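Putative mandelate racemase (Salmonella typhimurium, PDB 2O56) is a magnesium-binding member of the enolase superfamily of unestablished reaction, possibly a hydro-lyase (dehydratase). Local coordinates at residues 10-15 and 383-388; 155-160 and 209-214; 173-178 and 232-237. All coordinates share one frame; numbering follows the deposited sequence. Where two conformers were deposited one is given.

Contact 1 (10-15 and 383-388); sequences DIIDVA and QELTEE
Leu385 meets Ile12 head-on and Val14 at a slant, and one methyl, CD1, does the touching on the leucine side. Its two closest partners are Val14 CG2, at 4.0 Å from Leu385 CD1, and Ile12 CG2, at 4.1 Å from the same atom. Ile12 offers a second branch as well, its CD1 lying 4.1 Å from Leu385 CD1, so the leucine methyl rests against both arms of the isoleucine. Leu385 CG stands anti to its own carbonyl carbon (chi1 -70°), and with chi2 near 180° the side chain is extended, carrying CD1 out to the strand. Val14 reaches it with the methyl that lies beside its backbone N. All three side chains are buried, no hydrogen bond crosses between the segments, and the contact is purely apolar. Ile12 also packs on Ser393 and Thr395, and Leu385 on Cys362. Beyond Leu385 the chain turns into helix 387-392, with Thr386 at its N-cap. Of the flanking residues, Glu384 forms salt bridges with Lys112 and Lys363, and Asp13 with Arg26. Residues 10-13 end strand 6-13, an inner strand of the antiparallel sheet whose edge strand 395-398 comes from the C-terminus. The arrangement thus belongs to the N-terminal capping domain of the enolase superfamily, to which the chain returns after completing the barrel domain.

Contact 2 (155-160 and 209-214); sequences QYAQAA and RDAVGP
This is a small apolar helix-to-helix contact on the outside of the barrel domain, where helix 153-165 lies beside the C-terminal end of helix 195-212. Two methyl-to-methyl touches carry it. Ala157 CB meets Ala211 CB at 3.8 Å, and the short side chains let the backbones come close, the CA atoms of Ala157 and Ala211 being 5.7 Å apart. One turn further along the first helix, Ala160 CB touches Val212 CG1, also at 3.8 Å. That methyl is anti to the carbonyl carbon of Val212 (chi1 -61°), which places it beside the backbone N and against Ala160. In the (beta/alpha)-barrel of the enolase superfamily these are successive helices on the outer layer, joined through strand 170-173. The same interface continues with Ala211 on Leu161 and Val212 on Val164, while Ala160 also packs on Ile208. Helix 195-212 ends at Gly213, whose positive phi (82°) takes the chain out of helical geometry. Arg209 reaches forward past this end: its NH1 donates to Gly213 O at 2.8 Å, with the donor tilted 17° from the carbonyl plane. The same NH1 is hydrogen-bonded to Val216 O, ahead of strand 217-221, and NE to Leu241 O, just after helix 228-238.

Contact 3 (173-178 and 232-237); sequences VDTVAM and IQFGRM
With CG anti to the backbone N (chi1 -169°), Phe234 sends its ring out from helix 228-238 to the loop after strand 170-173, where Val176 is set to receive it. Val176 has CG1 anti to its backbone N (chi1 173°), leaving CG2 as the branch that lies over the ring. The methyl carbon CG2 of Val176 is 3.6 Å from the ring centroid of Phe234 and 17° off the ring normal, a CH-pi contact over one face with a slight offset toward the rim. The two side chains run past each other in opposite senses. Thr175 approaches at about a right angle to Phe234, its OG1 lying 3.6 Å from Phe234 CZ. This hydroxyl is not left to the ring: it is hydrogen-bonded to the backbone oxygen of Gly201 in helix 195-212, and Leu198 of that helix packs on Phe234 too.

The loop follows strand 170-173, the second strand of the barrel, on the side where the enolase superfamily places its active site, and Asp174 braces its first turn. Its OD1 takes two backbone N-H groups: Val176 N at 3.0 Å, arriving nearly along the C-O axis of Asp174, which makes an Asx turn, and Ala177 N at 3.2 Å from OD1, from above the carboxylate plane. Both bonds hold residues 174-177 in a tight bend, consistent with the placing of Val176 against the ring. The other oxygen, OD2, is hydrogen-bonded to His223 ND1. The magnesium site is close by: Val173 shares backbone hydrogen bonding with the ligand Glu221, and the side chain of Thr175 is about 8 Å from that of Glu221.

Overall arrangement
Contacts 2 and 3 belong to the barrel domain and lie side by side, centres 16 Å apart, whereas contact 1 sits in the capping domain about 38 Å, centre to centre, from either. Contacts 2 and 3 meet directly at Tyr156, whose ring packs on Val173 and Thr175 and whose hydroxyl end packs on Met178; their segments alternate along the chain, and both lie inside the long loop that contact 1 closes. Helix 195-212 takes part in contact 2 and also packs on both sides of contact 3. Contacts 1 and 3 are buried, contact 2 partly exposed. Aliphatic methyls alone make contacts 1 and 2; contact 3, nearest the magnesium site, adds an aromatic face.

Contact 1 (10-15 and 383-388)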
ATOM      1  N   ASP A  10      18.050  27.127 -38.134  1.00 26.67           N
ATOM      2  CA  ASP A  10      19.048  28.006 -37.569  1.00 29.51           C
ATOM      3  C   ASP A  10      18.927  27.941 -36.071  1.00 33.98           C
ATOM      4  O   ASP A  10      17.829  28.048 -35.529  1.00 27.28           O
ATOM      5  CB  ASP A  10      18.833  29.442 -38.044  1.00 33.20           C
ATOM      6  CG  ASP A  10      18.756  29.546 -39.556  1.00 44.80           C
ATOM      7  OD1 ASP A  10      19.776  29.277 -40.219  1.00 41.59           O
ATOM      8  OD2 ASP A  10      17.669  29.872 -40.087  1.00 44.09           O
ATOM      9  N   ILE A  11      20.056  27.744 -35.403  1.00 30.17           N
ATOM     10  CA  ILE A  11      20.090  27.759 -33.950  1.00 32.43           C
ATOM     11  C   ILE A  11      20.816  29.027 -33.511  1.00 32.69           C
ATOM     12  O   ILE A  11      22.018  29.180 -33.743  1.00 30.83           O
ATOM     13  CB  ILE A  11      20.728  26.461 -33.388  1.00 31.96           C
ATOM     14  CG1 ILE A  11      19.953  25.239 -33.901  1.00 30.28           C
ATOM     15  CG2 ILE A  11      20.675  26.471 -31.868  1.00 34.92           C
ATOM     16  CD1 ILE A  11      20.480  24.614 -35.175  1.00 29.75           C
ATOM     17  N   ILE A  12      20.061  29.938 -32.900  1.00 30.92           N
ATOM     18  CA  ILE A  12      20.476  31.326 -32.719  1.00 30.37           C
ATOM     19  C   ILE A  12      20.833  31.655 -31.262  1.00 40.70           C
ATOM     20  O   ILE A  12      20.009  31.532 -30.356  1.00 33.63           O
ATOM     21  CB  ILE A  12      19.378  32.305 -33.252  1.00 34.82           C
ATOM     22  CG1 ILE A  12      19.108  32.030 -34.733  1.00 29.10           C
ATOM     23  CG2 ILE A  12      19.778  33.773 -33.039  1.00 27.60           C
ATOM     24  CD1 ILE A  12      17.773  32.497 -35.247  1.00 25.54           C
ATOM     25  N   ASP A  13      22.073  32.082 -31.046  1.00 33.72           N
ATOM     26  CA  ASP A  13      22.527  32.525 -29.741  1.00 32.29           C
ATOM     27  C   ASP A  13      22.266  34.032 -29.634  1.00 38.48           C
ATOM     28  O   ASP A  13      23.085  34.844 -30.054  1.00 41.40           O
ATOM     29  CB  ASP A  13      24.026  32.212 -29.610  1.00 35.53           C
ATOM     30  CG  ASP A  13      24.544  32.339 -28.188  1.00 42.36           C
ATOM     31  OD1 ASP A  13      23.746  32.523 -27.245  1.00 51.01           O
ATOM     32  OD2 ASP A  13      25.776  32.242 -28.015  1.00 43.36           O
ATOM     33  N   VAL A  14      21.112  34.382 -29.075  1.00 37.59           N
ATOM     34  CA  VAL A  14      20.500  35.709 -29.232  1.00 37.46           C
ATOM     35  C   VAL A  14      21.351  36.777 -28.554  1.00 42.53           C
ATOM     36  O   VAL A  14      21.529  36.749 -27.331  1.00 34.69           O
ATOM     37  CB  VAL A  14      19.048  35.725 -28.663  1.00 36.68           C
ATOM     38  CG1 VAL A  14      18.449  37.159 -28.631  1.00 36.61           C
ATOM     39  CG2 VAL A  14      18.149  34.752 -29.446  1.00 26.37           C
ATOM     40  N   ALA A  15      21.884  37.696 -29.362  1.00 42.96           N
ATOM     41  CA  ALA A  15      22.663  38.849 -28.860  1.00 44.25           C
ATOM     42  C   ALA A  15      21.766  39.861 -28.176  1.00 45.10           C
ATOM     43  O   ALA A  15      20.703  40.202 -28.689  1.00 51.36           O
ATOM     44  CB  ALA A  15      23.439  39.535 -30.006  1.00 44.68           C
ATOM     45  N   GLN A 383       5.054  36.028 -32.531  1.00 29.25           N
ATOM     46  CA  GLN A 383       6.311  36.583 -32.051  1.00 22.83           C
ATOM     47  C   GLN A 383       7.482  36.049 -32.858  1.00 33.26           C
ATOM     48  O   GLN A 383       7.481  34.898 -33.299  1.00 30.55           O
ATOM     49  CB  GLN A 383       6.486  36.330 -30.550  1.00 29.86           C
ATOM     50  CG  GLN A 383       7.599  37.173 -29.889  1.00 27.27           C
ATOM     51  CD  GLN A 383       7.408  38.686 -30.043  1.00 34.89           C
ATOM     52  OE1 GLN A 383       7.632  39.244 -31.123  1.00 38.24           O
ATOM     53  NE2 GLN A 383       7.036  39.360 -28.943  1.00 23.12           N
ATOM     54  N   GLU A 384       8.469  36.913 -33.091  1.00 31.46           N
ATOM     55  CA  GLU A 384       9.578  36.619 -33.992  1.00 31.05           C
ATOM     56  C   GLU A 384      10.740  37.493 -33.559  1.00 31.60           C
ATOM     57  O   GLU A 384      10.531  38.621 -33.125  1.00 34.49           O
ATOM     58  CB  GLU A 384       9.220  37.022 -35.432  1.00 35.52           C
ATOM     59  CG  GLU A 384       8.262  36.099 -36.165  1.00 50.63           C
ATOM     60  CD  GLU A 384       8.184  36.402 -37.650  1.00 50.84           C
ATOM     61  OE1 GLU A 384       8.794  37.406 -38.082  1.00 56.85           O
ATOM     62  OE2 GLU A 384       7.511  35.636 -38.376  1.00 54.25           O
ATOM     63  N   LEU A 385      11.963  36.998 -33.700  1.00 30.01           N
ATOM     64  CA  LEU A 385      13.143  37.851 -33.523  1.00 35.93           C
ATOM     65  C   LEU A 385      13.166  38.909 -34.632  1.00 34.56           C
ATOM     66  O   LEU A 385      12.682  38.663 -35.742  1.00 33.83           O
ATOM     67  CB  LEU A 385      14.412  37.003 -33.603  1.00 37.87           C
ATOM     68  CG  LEU A 385      14.750  36.020 -32.482  1.00 31.08           C
ATOM     69  CD1 LEU A 385      16.063  35.374 -32.837  1.00 28.66           C
ATOM     70  CD2 LEU A 385      14.847  36.743 -31.135  1.00 22.47           C
ATOM     71  N   THR A 386      13.734  40.073 -34.341  1.00 36.74           N
ATOM     72  CA  THR A 386      13.886  41.110 -35.384  1.00 39.22           C
ATOM     73  C   THR A 386      15.028  40.745 -36.309  1.00 40.16           C
ATOM     74  O   THR A 386      15.944  40.025 -35.895  1.00 33.95           O
ATOM     75  CB  THR A 386      14.233  42.481 -34.791  1.00 33.16           C
ATOM     76  OG1 THR A 386      15.514  42.407 -34.160  1.00 34.22           O
ATOM     77  CG2 THR A 386      13.194  42.929 -33.798  1.00 28.79           C
ATOM     78  N   GLU A 387      14.997  41.274 -37.534  1.00 39.83           N
ATOM     79  CA  GLU A 387      16.101  41.098 -38.489  1.00 41.17           C
ATOM     80  C   GLU A 387      17.454  41.555 -37.936  1.00 34.66           C
ATOM     81  O   GLU A 387      18.479  40.908 -38.162  1.00 42.66           O
ATOM     82  CB  GLU A 387      15.810  41.827 -39.808  1.00 44.50           C
ATOM     83  CG  GLU A 387      14.783  41.132 -40.707  1.00 55.05           C
ATOM     84  CD  GLU A 387      15.213  39.738 -41.143  1.00 81.34           C
ATOM     85  OE1 GLU A 387      16.420  39.523 -41.407  1.00 92.55           O
ATOM     86  OE2 GLU A 387      14.334  38.856 -41.231  1.00 82.35           O
ATOM     87  N   GLU A 388      17.434  42.667 -37.206  1.00 35.94           N
ATOM     88  CA  GLU A 388      18.638  43.254 -36.603  1.00 42.01           C
ATOM     89  C   GLU A 388      19.299  42.333 -35.570  1.00 46.42           C
ATOM     90  O   GLU A 388      20.518  42.158 -35.564  1.00 39.72           O
ATOM     91  CB  GLU A 388      18.288  44.591 -35.944  1.00 40.48           C
ATOM     92  CG  GLU A 388      19.471  45.295 -35.286  1.00 63.23           C
ATOM     93  CD  GLU A 388      19.194  46.757 -34.957  1.00 72.54           C
ATOM     94  OE1 GLU A 388      18.156  47.292 -35.412  1.00 96.32           O
ATOM     95  OE2 GLU A 388      20.017  47.372 -34.244  1.00 81.07           O
TER

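Contact 2 (155-160 and 209-214)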
ATOM      1  N   GLN A 155      12.363  47.143   2.915  1.00 35.30           N
ATOM      2  CA  GLN A 155      12.630  47.165   1.473  1.00 34.78           C
ATOM      3  C   GLN A 155      11.718  46.213   0.694  1.00 39.51           C
ATOM      4  O   GLN A 155      11.236  46.561  -0.386  1.00 37.95           O
ATOM      5  CB  GLN A 155      14.090  46.821   1.181  1.00 31.20           C
ATOM      6  CG  GLN A 155      15.118  47.745   1.821  1.00 42.48           C
ATOM      7  CD  GLN A 155      16.519  47.469   1.325  1.00 46.21           C
ATOM      8  OE1 GLN A 155      17.032  48.160   0.447  1.00 64.94           O
ATOM      9  NE2 GLN A 155      17.146  46.447   1.879  1.00 42.61           N
ATOM     10  N   TYR A 156      11.496  45.016   1.245  1.00 39.18           N
ATOM     11  CA  TYR A 156      10.621  44.010   0.624  1.00 33.65           C
ATOM     12  C   TYR A 156       9.169  44.498   0.589  1.00 33.33           C
ATOM     13  O   TYR A 156       8.491  44.415  -0.448  1.00 31.05           O
ATOM     14  CB  TYR A 156      10.751  42.663   1.366  1.00 34.20           C
ATOM     15  CG  TYR A 156      12.006  41.867   1.011  1.00 30.89           C
ATOM     16  CD1 TYR A 156      11.936  40.732   0.205  1.00 41.74           C
ATOM     17  CD2 TYR A 156      13.254  42.241   1.498  1.00 27.29           C
ATOM     18  CE1 TYR A 156      13.079  40.003  -0.114  1.00 25.31           C
ATOM     19  CE2 TYR A 156      14.396  41.524   1.177  1.00 30.69           C
ATOM     20  CZ  TYR A 156      14.307  40.408   0.378  1.00 29.12           C
ATOM     21  OH  TYR A 156      15.458  39.710   0.076  1.00 31.62           O
ATOM     22  N   ALA A 157       8.704  45.044   1.714  1.00 34.78           N
ATOM     23  CA  ALA A 157       7.385  45.684   1.792  1.00 31.83           C
ATOM     24  C   ALA A 157       7.210  46.764   0.726  1.00 37.94           C
ATOM     25  O   ALA A 157       6.172  46.830   0.056  1.00 38.69           O
ATOM     26  CB  ALA A 157       7.179  46.278   3.157  1.00 35.39           C
ATOM     27  N   GLN A 158       8.235  47.606   0.583  1.00 40.70           N
ATOM     28  CA  GLN A 158       8.238  48.696  -0.391  1.00 39.50           C
ATOM     29  C   GLN A 158       8.138  48.205  -1.831  1.00 38.51           C
ATOM     30  O   GLN A 158       7.318  48.707  -2.595  1.00 34.46           O
ATOM     31  CB  GLN A 158       9.480  49.578  -0.227  1.00 39.25           C
ATOM     32  CG  GLN A 158       9.386  50.917  -0.956  1.00 67.65           C
ATOM     33  CD  GLN A 158       8.012  51.559  -0.837  1.00 76.18           C
ATOM     34  OE1 GLN A 158       7.587  51.950   0.257  1.00 67.61           O
ATOM     35  NE2 GLN A 158       7.305  51.666  -1.966  1.00 56.18           N
ATOM     36  N   ALA A 159       8.966  47.224  -2.199  1.00 36.17           N
ATOM     37  CA  ALA A 159       8.941  46.686  -3.564  1.00 30.79           C
ATOM     38  C   ALA A 159       7.572  46.072  -3.890  1.00 31.57           C
ATOM     39  O   ALA A 159       7.079  46.199  -5.021  1.00 37.10           O
ATOM     40  CB  ALA A 159      10.062  45.679  -3.773  1.00 31.65           C
ATOM     41  N   ALA A 160       6.961  45.448  -2.882  1.00 31.59           N
ATOM     42  CA  ALA A 160       5.633  44.844  -2.997  1.00 32.12           C
ATOM     43  C   ALA A 160       4.577  45.912  -3.213  1.00 35.49           C
ATOM     44  O   ALA A 160       3.669  45.747  -4.033  1.00 31.33           O
ATOM     45  CB  ALA A 160       5.307  44.054  -1.742  1.00 28.96           C
ATOM     46  N   ARG A 209       3.239  41.104   3.863  1.00 30.93           N
ATOM     47  CA  ARG A 209       1.817  40.860   4.154  1.00 32.34           C
ATOM     48  C   ARG A 209       1.171  42.033   4.911  1.00 32.44           C
ATOM     49  O   ARG A 209       0.007  42.388   4.665  1.00 32.18           O
ATOM     50  CB  ARG A 209       1.630  39.536   4.922  1.00 27.74           C
ATOM     51  CG  ARG A 209       0.204  39.263   5.468  1.00 29.11           C
ATOM     52  CD  ARG A 209      -0.884  39.241   4.378  1.00 35.92           C
ATOM     53  NE  ARG A 209      -0.832  38.018   3.572  1.00 29.30           N
ATOM     54  CZ  ARG A 209      -1.115  37.948   2.277  1.00 32.40           C
ATOM     55  NH1 ARG A 209      -1.477  39.033   1.601  1.00 26.54           N
ATOM     56  NH2 ARG A 209      -1.025  36.772   1.648  1.00 28.73           N
ATOM     57  N   ASP A 210       1.935  42.623   5.828  1.00 36.25           N
ATOM     58  CA  ASP A 210       1.497  43.807   6.578  1.00 39.31           C
ATOM     59  C   ASP A 210       1.280  45.012   5.663  1.00 41.08           C
ATOM     60  O   ASP A 210       0.314  45.758   5.825  1.00 46.45           O
ATOM     61  CB  ASP A 210       2.524  44.147   7.662  1.00 37.21           C
ATOM     62  CG  ASP A 210       2.455  43.195   8.845  1.00 55.98           C
ATOM     63  OD1 ASP A 210       1.379  42.581   9.049  1.00 65.77           O
ATOM     64  OD2 ASP A 210       3.474  43.060   9.569  1.00 72.46           O
ATOM     65  N   ALA A 211       2.182  45.182   4.700  1.00 36.19           N
ATOM     66  CA  ALA A 211       2.103  46.269   3.740  1.00 38.06           C
ATOM     67  C   ALA A 211       0.935  46.131   2.762  1.00 43.78           C
ATOM     68  O   ALA A 211       0.195  47.089   2.543  1.00 35.90           O
ATOM     69  CB  ALA A 211       3.416  46.419   2.990  1.00 35.35           C
ATOM     70  N   VAL A 212       0.756  44.951   2.176  1.00 34.59           N
ATOM     71  CA  VAL A 212      -0.185  44.817   1.070  1.00 31.51           C
ATOM     72  C   VAL A 212      -1.629  44.503   1.503  1.00 28.75           C
ATOM     73  O   VAL A 212      -2.560  44.689   0.734  1.00 39.16           O
ATOM     74  CB  VAL A 212       0.316  43.790   0.020  1.00 31.06           C
ATOM     75  CG1 VAL A 212       1.642  44.233  -0.577  1.00 33.94           C
ATOM     76  CG2 VAL A 212       0.450  42.452   0.657  1.00 23.95           C
ATOM     77  N   GLY A 213      -1.814  44.026   2.725  1.00 29.33           N
ATOM     78  CA  GLY A 213      -3.126  43.589   3.171  1.00 28.05           C
ATOM     79  C   GLY A 213      -3.478  42.174   2.739  1.00 33.40           C
ATOM     80  O   GLY A 213      -2.649  41.483   2.126  1.00 34.21           O
ATOM     81  N   PRO A 214      -4.706  41.728   3.062  1.00 36.75           N
ATOM     82  CA  PRO A 214      -5.135  40.342   2.814  1.00 36.73           C
ATOM     83  C   PRO A 214      -5.416  40.014   1.349  1.00 39.40           C
ATOM     84  O   PRO A 214      -5.373  38.837   0.970  1.00 37.16           O
ATOM     85  CB  PRO A 214      -6.423  40.215   3.638  1.00 39.24           C
ATOM     86  CG  PRO A 214      -6.959  41.613   3.720  1.00 39.39           C
ATOM     87  CD  PRO A 214      -5.761  42.527   3.724  1.00 38.20           C
TER

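Contact 3 (173-178 and 232-237)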
ATOM      1  N   VAL A 173       8.136  36.026  -4.146  1.00 26.07           N
ATOM      2  CA  VAL A 173       9.363  36.472  -3.528  1.00 28.35           C
ATOM      3  C   VAL A 173      10.064  35.316  -2.840  1.00 24.33           C
ATOM      4  O   VAL A 173       9.423  34.499  -2.164  1.00 27.87           O
ATOM      5  CB  VAL A 173       9.063  37.612  -2.514  1.00 25.31           C
ATOM      6  CG1 VAL A 173       8.139  37.128  -1.393  1.00 27.04           C
ATOM      7  CG2 VAL A 173      10.346  38.217  -1.990  1.00 28.30           C
ATOM      8  N   ASP A 174      11.378  35.234  -3.033  1.00 25.01           N
ATOM      9  CA  ASP A 174      12.240  34.383  -2.219  1.00 25.65           C
ATOM     10  C   ASP A 174      12.860  35.252  -1.133  1.00 29.58           C
ATOM     11  O   ASP A 174      13.788  36.008  -1.406  1.00 27.18           O
ATOM     12  CB  ASP A 174      13.339  33.769  -3.110  1.00 27.83           C
ATOM     13  CG  ASP A 174      14.230  32.768  -2.375  1.00 34.39           C
ATOM     14  OD1 ASP A 174      14.306  32.787  -1.123  1.00 36.31           O
ATOM     15  OD2 ASP A 174      14.880  31.954  -3.077  1.00 34.48           O
ATOM     16  N   THR A 175      12.357  35.122   0.096  1.00 30.64           N
ATOM     17  CA  THR A 175      12.825  35.945   1.209  1.00 28.90           C
ATOM     18  C   THR A 175      13.975  35.317   2.002  1.00 35.81           C
ATOM     19  O   THR A 175      14.457  35.931   2.952  1.00 28.51           O
ATOM     20  CB  THR A 175      11.714  36.258   2.187  1.00 32.14           C
ATOM     21  OG1 THR A 175      11.217  35.036   2.749  1.00 31.03           O
ATOM     22  CG2 THR A 175      10.593  37.044   1.520  1.00 29.33           C
ATOM     23  N   VAL A 176      14.410  34.109   1.621  1.00 31.79           N
ATOM     24  CA  VAL A 176      15.406  33.372   2.417  1.00 30.31           C
ATOM     25  C   VAL A 176      16.836  33.458   1.863  1.00 32.20           C
ATOM     26  O   VAL A 176      17.803  33.528   2.632  1.00 39.35           O
ATOM     27  CB  VAL A 176      14.965  31.895   2.668  1.00 31.76           C
ATOM     28  CG1 VAL A 176      16.061  31.084   3.327  1.00 29.63           C
ATOM     29  CG2 VAL A 176      13.758  31.870   3.564  1.00 22.44           C
ATOM     30  N   ALA A 177      16.965  33.469   0.535  1.00 33.37           N
ATOM     31  CA  ALA A 177      18.248  33.192  -0.130  1.00 36.26           C
ATOM     32  C   ALA A 177      19.177  34.419  -0.240  1.00 37.99           C
ATOM     33  O   ALA A 177      20.332  34.304  -0.654  1.00 34.43           O
ATOM     34  CB  ALA A 177      18.006  32.576  -1.504  1.00 31.66           C
ATOM     35  N   MET A 178      18.675  35.593   0.130  1.00 34.83           N
ATOM     36  CA  MET A 178      19.538  36.762   0.305  1.00 34.31           C
ATOM     37  C   MET A 178      19.904  36.840   1.781  1.00 31.92           C
ATOM     38  O   MET A 178      19.012  36.866   2.633  1.00 39.19           O
ATOM     39  CB  MET A 178      18.798  38.048  -0.098  1.00 39.30           C
ATOM     40  CG  MET A 178      19.708  39.275  -0.334  1.00 36.27           C
ATOM     41  SD  MET A 178      20.493  39.262  -1.961  1.00 44.47           S
ATOM     42  CE  MET A 178      19.086  39.444  -3.058  1.00 35.31           C
ATOM     43  N   ILE A 232      10.265  22.360   5.198  1.00 19.63           N
ATOM     44  CA  ILE A 232       9.238  22.173   6.232  1.00 19.21           C
ATOM     45  C   ILE A 232       9.348  23.193   7.366  1.00 27.56           C
ATOM     46  O   ILE A 232       8.346  23.737   7.802  1.00 25.19           O
ATOM     47  CB  ILE A 232       9.204  20.731   6.778  1.00 27.02           C
ATOM     48  CG1 ILE A 232       8.658  19.777   5.695  1.00 23.16           C
ATOM     49  CG2 ILE A 232       8.344  20.642   8.061  1.00 23.93           C
ATOM     50  CD1 ILE A 232       8.996  18.307   5.956  1.00 24.36           C
ATOM     51  N   GLN A 233      10.570  23.455   7.823  1.00 25.12           N
ATOM     52  CA  GLN A 233      10.800  24.416   8.917  1.00 24.52           C
ATOM     53  C   GLN A 233      10.260  25.794   8.506  1.00 26.18           C
ATOM     54  O   GLN A 233       9.476  26.410   9.226  1.00 30.08           O
ATOM     55  CB  GLN A 233      12.304  24.495   9.200  1.00 27.26           C
ATOM     56  CG  GLN A 233      12.644  25.022  10.593  1.00 31.15           C
ATOM     57  CD  GLN A 233      14.144  25.111  10.833  1.00 33.45           C
ATOM     58  OE1 GLN A 233      14.925  24.327  10.296  1.00 31.77           O
ATOM     59  NE2 GLN A 233      14.549  26.090  11.635  1.00 31.09           N
ATOM     60  N   PHE A 234      10.652  26.236   7.314  1.00 25.33           N
ATOM     61  CA  PHE A 234      10.214  27.516   6.785  1.00 27.06           C
ATOM     62  C   PHE A 234       8.725  27.589   6.485  1.00 34.43           C
ATOM     63  O   PHE A 234       8.059  28.565   6.844  1.00 23.45           O
ATOM     64  CB  PHE A 234      11.028  27.921   5.556  1.00 26.32           C
ATOM     65  CG  PHE A 234      10.783  29.337   5.141  1.00 30.57           C
ATOM     66  CD1 PHE A 234      11.103  30.388   6.005  1.00 24.87           C
ATOM     67  CD2 PHE A 234      10.193  29.624   3.916  1.00 25.35           C
ATOM     68  CE1 PHE A 234      10.860  31.698   5.642  1.00 31.21           C
ATOM     69  CE2 PHE A 234       9.952  30.939   3.545  1.00 32.81           C
ATOM     70  CZ  PHE A 234      10.290  31.978   4.417  1.00 23.34           C
ATOM     71  N   GLY A 235       8.184  26.558   5.841  1.00 23.74           N
ATOM     72  CA  GLY A 235       6.755  26.585   5.478  1.00 22.55           C
ATOM     73  C   GLY A 235       5.842  26.722   6.683  1.00 24.33           C
ATOM     74  O   GLY A 235       4.847  27.466   6.647  1.00 29.56           O
ATOM     75  N   ARG A 236       6.187  26.017   7.758  1.00 27.68           N
ATOM     76  CA  ARG A 236       5.432  26.051   9.015  0.60 32.52           C
ATOM     77  C   ARG A 236       5.462  27.442   9.652  1.00 25.51           C
ATOM     78  O   ARG A 236       4.501  27.860  10.282  1.00 31.00           O
ATOM     79  CB  ARG A 236       6.001  25.039  10.011  0.60 31.80           C
ATOM     80  CG  ARG A 236       5.546  23.602   9.784  0.60 42.84           C
ATOM     81  CD  ARG A 236       5.948  22.716  10.953  0.60 48.84           C
ATOM     82  NE  ARG A 236       5.543  21.329  10.755  0.60 43.63           N
ATOM     83  CZ  ARG A 236       6.264  20.270  11.113  0.60 49.15           C
ATOM     84  NH1 ARG A 236       7.452  20.421  11.697  0.60 35.41           N
ATOM     85  NH2 ARG A 236       5.794  19.053  10.877  0.60 29.54           N
ATOM     86  N   MET A 237       6.586  28.137   9.491  1.00 26.89           N
ATOM     87  CA  MET A 237       6.755  29.521   9.979  1.00 34.03           C
ATOM     88  C   MET A 237       5.836  30.501   9.237  1.00 34.53           C
ATOM     89  O   MET A 237       5.256  31.404   9.848  1.00 35.08           O
ATOM     90  CB  MET A 237       8.201  29.975   9.807  1.00 28.91           C
ATOM     91  CG  MET A 237       9.202  29.295  10.735  1.00 40.40           C
ATOM     92  SD  MET A 237      10.867  30.006  10.601  1.00 46.46           S
ATOM     93  CE  MET A 237      10.521  31.656  11.157  1.00 34.33           C
TER